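N-(5'-phosphoribosyl)anthranilate isomerase (Thermococcus kodakarensis, PDB 5LHF) catalyses the isomerisation of N-(5-phospho-beta-D-ribosyl)anthranilate to 1-(2-carboxyphenylamino)-1-deoxy-D-ribulose 5-phosphate, the third of five steps from chorismate to tryptophan. Local coordinates at residues Met106-Ser111 with Glu119-Leu124. Sequence-based numbering, arbitrary orientation.
Sequences MVPRES and ERLLEL
Arg120 reaches from its helix across to Pro108 and Glu110, and it illustrates how an arginine can touch a loop with its flat end while its charge is answered elsewhere. The chain leaves the helix with CG anti to the backbone N (chi1 178°), runs extended through chi2 and then folds sharply at chi3 (-23°), which turns the guanidinium back onto the loop. NH1 does most of the touching. Glu110 lays its aliphatic part over one face of the group, CB 3.2 Å from NH1 of Arg120 and 3.5 Å from its CZ. Pro108 meets the same nitrogen at the edge, in plane, with its CB 3.3 Å from Arg120 NH1. Although the charges are opposite, Glu110 OE2 stays 5.4 Å from Arg120 NH1 and the carboxylate plane is tilted 76° from the guanidinium. The salt bridge of NH1 goes instead to OD1 of Asp117, one turn earlier in the helix, whose carboxylate also accepts the backbone N-H groups of Glu110 and Ser111. With an alanine in place of Arg120, Asp117 would probably lose its cationic mate, and Pro108 CB and the Glu110 methylenes their cover. Leu121 follows with its two methyls: CD2 packs 4.0 Å from Pro108 CD, the two side chains crossing at about a right angle, while CD1 of Leu121 lies 4.0 Å from the carbonyl oxygen Met106 O. The contact thus folds a beta-alpha loop of the TIM barrel back on the helix it introduces. Strand 100-106 runs into this loop and helix 114-126 supplies Arg120 and Leu121; Leu121 and Leu124 also pack on Phe105 of the strand, whereas Val107 turns to the adjacent helix 143-156, touching Val149 and Ser150.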
loop_
_atom_site.group_PDB
_atom_site.type_symbol
_atom_site.label_atom_id
_atom_site.label_comp_id
_atom_site.label_asym_id
_atom_site.label_seq_id
_atom_site.Cartn_x
_atom_site.Cartn_y
_atom_site.Cartn_z
ATOM N N MET A 106 3.904 -8.228 5.597
ATOM C CA MET A 106 2.868 -9.226 5.813
ATOM C C MET A 106 2.585 -9.351 7.307
ATOM O O MET A 106 3.488 -9.232 8.141
ATOM C CB MET A 106 3.288 -10.578 5.238
ATOM C CG MET A 106 3.368 -10.625 3.717
ATOM S SD MET A 106 3.937 -12.227 3.097
ATOM C CE MET A 106 5.563 -12.322 3.850
ATOM N N VAL A 107 1.321 -9.564 7.647
ATOM C CA VAL A 107 0.959 -9.756 9.051
ATOM C C VAL A 107 1.197 -11.220 9.411
ATOM O O VAL A 107 0.501 -12.105 8.891
ATOM C CB VAL A 107 -0.494 -9.342 9.319
ATOM C CG1 VAL A 107 -0.808 -9.502 10.792
ATOM C CG2 VAL A 107 -0.731 -7.917 8.847
ATOM N N PRO A 108 2.163 -11.521 10.279
ATOM C CA PRO A 108 2.473 -12.923 10.581
ATOM C C PRO A 108 1.323 -13.622 11.290
ATOM O O PRO A 108 0.537 -13.004 12.013
ATOM C CB PRO A 108 3.703 -12.831 11.497
ATOM C CG PRO A 108 4.229 -11.434 11.333
ATOM C CD PRO A 108 3.042 -10.585 10.999
ATOM N N ARG A 109 1.239 -14.934 11.083
ATOM C CA ARG A 109 0.258 -15.783 11.752
ATOM C C ARG A 109 0.959 -16.956 12.424
ATOM O O ARG A 109 0.598 -18.120 12.239
ATOM C CB ARG A 109 -0.800 -16.283 10.772
ATOM C CG ARG A 109 -1.809 -15.220 10.321
ATOM C CD ARG A 109 -2.692 -15.781 9.212
ATOM N NE ARG A 109 -3.666 -14.819 8.716
ATOM C CZ ARG A 109 -4.634 -15.124 7.860
ATOM N NH1 ARG A 109 -4.746 -16.367 7.410
ATOM N NH2 ARG A 109 -5.491 -14.192 7.459
ATOM N N GLU A 110 1.989 -16.657 13.213
ATOM C CA GLU A 110 2.810 -17.681 13.841
ATOM C C GLU A 110 2.346 -18.048 15.248
ATOM O O GLU A 110 2.917 -18.961 15.856
ATOM C CB GLU A 110 4.271 -17.225 13.885
ATOM C CG GLU A 110 4.852 -16.873 12.528
ATOM C CD GLU A 110 4.631 -17.964 11.499
ATOM O OE1 GLU A 110 4.768 -19.155 11.852
ATOM O OE2 GLU A 110 4.319 -17.631 10.335
ATOM N N SER A 111 1.334 -17.370 15.779
ATOM C CA SER A 111 0.827 -17.658 17.110
ATOM C C SER A 111 -0.687 -17.497 17.120
ATOM O O SER A 111 -1.261 -16.775 16.301
ATOM C CB SER A 111 1.468 -16.741 18.164
ATOM O OG SER A 111 0.797 -16.848 19.409
ATOM N N GLU A 119 4.429 -8.574 18.570
ATOM C CA GLU A 119 5.794 -8.319 19.031
ATOM C C GLU A 119 6.815 -8.615 17.943
ATOM O O GLU A 119 7.768 -7.853 17.742
ATOM C CB GLU A 119 6.113 -9.163 20.270
ATOM C CG GLU A 119 5.670 -8.552 21.584
ATOM C CD GLU A 119 6.126 -9.368 22.784
ATOM O OE1 GLU A 119 5.606 -9.131 23.894
ATOM O OE2 GLU A 119 7.004 -10.243 22.615
ATOM N N ARG A 120 6.650 -9.741 17.254
ATOM C CA ARG A 120 7.542 -10.074 16.155
ATOM C C ARG A 120 7.465 -9.027 15.047
ATOM O O ARG A 120 8.482 -8.666 14.446
ATOM C CB ARG A 120 7.181 -11.461 15.624
ATOM C CG ARG A 120 7.989 -11.953 14.435
ATOM C CD ARG A 120 7.588 -13.382 14.096
ATOM N NE ARG A 120 6.993 -14.054 15.252
ATOM C CZ ARG A 120 5.704 -14.365 15.355
ATOM N NH1 ARG A 120 4.874 -14.069 14.363
ATOM N NH2 ARG A 120 5.247 -14.968 16.447
ATOM N N LEU A 121 6.266 -8.509 14.772
ATOM C CA LEU A 121 6.137 -7.574 13.660
ATOM C C LEU A 121 6.803 -6.246 13.986
ATOM O O LEU A 121 7.437 -5.638 13.119
ATOM C CB LEU A 121 4.664 -7.370 13.304
ATOM C CG LEU A 121 4.383 -6.541 12.045
ATOM C CD1 LEU A 121 5.324 -6.938 10.905
ATOM C CD2 LEU A 121 2.915 -6.688 11.632
ATOM N N LEU A 122 6.686 -5.790 15.237
ATOM C CA LEU A 122 7.292 -4.521 15.624
ATOM C C LEU A 122 8.809 -4.570 15.521
ATOM O O LEU A 122 9.441 -3.565 15.174
ATOM C CB LEU A 122 6.869 -4.141 17.046
ATOM C CG LEU A 122 5.491 -3.499 17.181
ATOM C CD1 LEU A 122 5.037 -3.474 18.638
ATOM C CD2 LEU A 122 5.504 -2.098 16.610
ATOM N N GLU A 123 9.417 -5.715 15.831
ATOM C CA GLU A 123 10.873 -5.763 15.758
ATOM C C GLU A 123 11.358 -5.709 14.314
ATOM O O GLU A 123 12.408 -5.122 14.042
ATOM C CB GLU A 123 11.425 -6.994 16.489
ATOM C CG GLU A 123 10.969 -8.354 15.976
ATOM C CD GLU A 123 11.742 -8.845 14.750
ATOM O OE1 GLU A 123 12.913 -8.441 14.565
ATOM O OE2 GLU A 123 11.169 -9.635 13.967
ATOM N N LEU A 124 10.603 -6.288 13.375
ATOM C CA LEU A 124 10.976 -6.167 11.967
ATOM C C LEU A 124 10.806 -4.730 11.483
ATOM O O LEU A 124 11.669 -4.200 10.776
ATOM C CB LEU A 124 10.147 -7.130 11.115
ATOM C CG LEU A 124 10.457 -7.143 9.611
ATOM C CD1 LEU A 124 11.953 -7.395 9.349
ATOM C CD2 LEU A 124 9.580 -8.156 8.868
#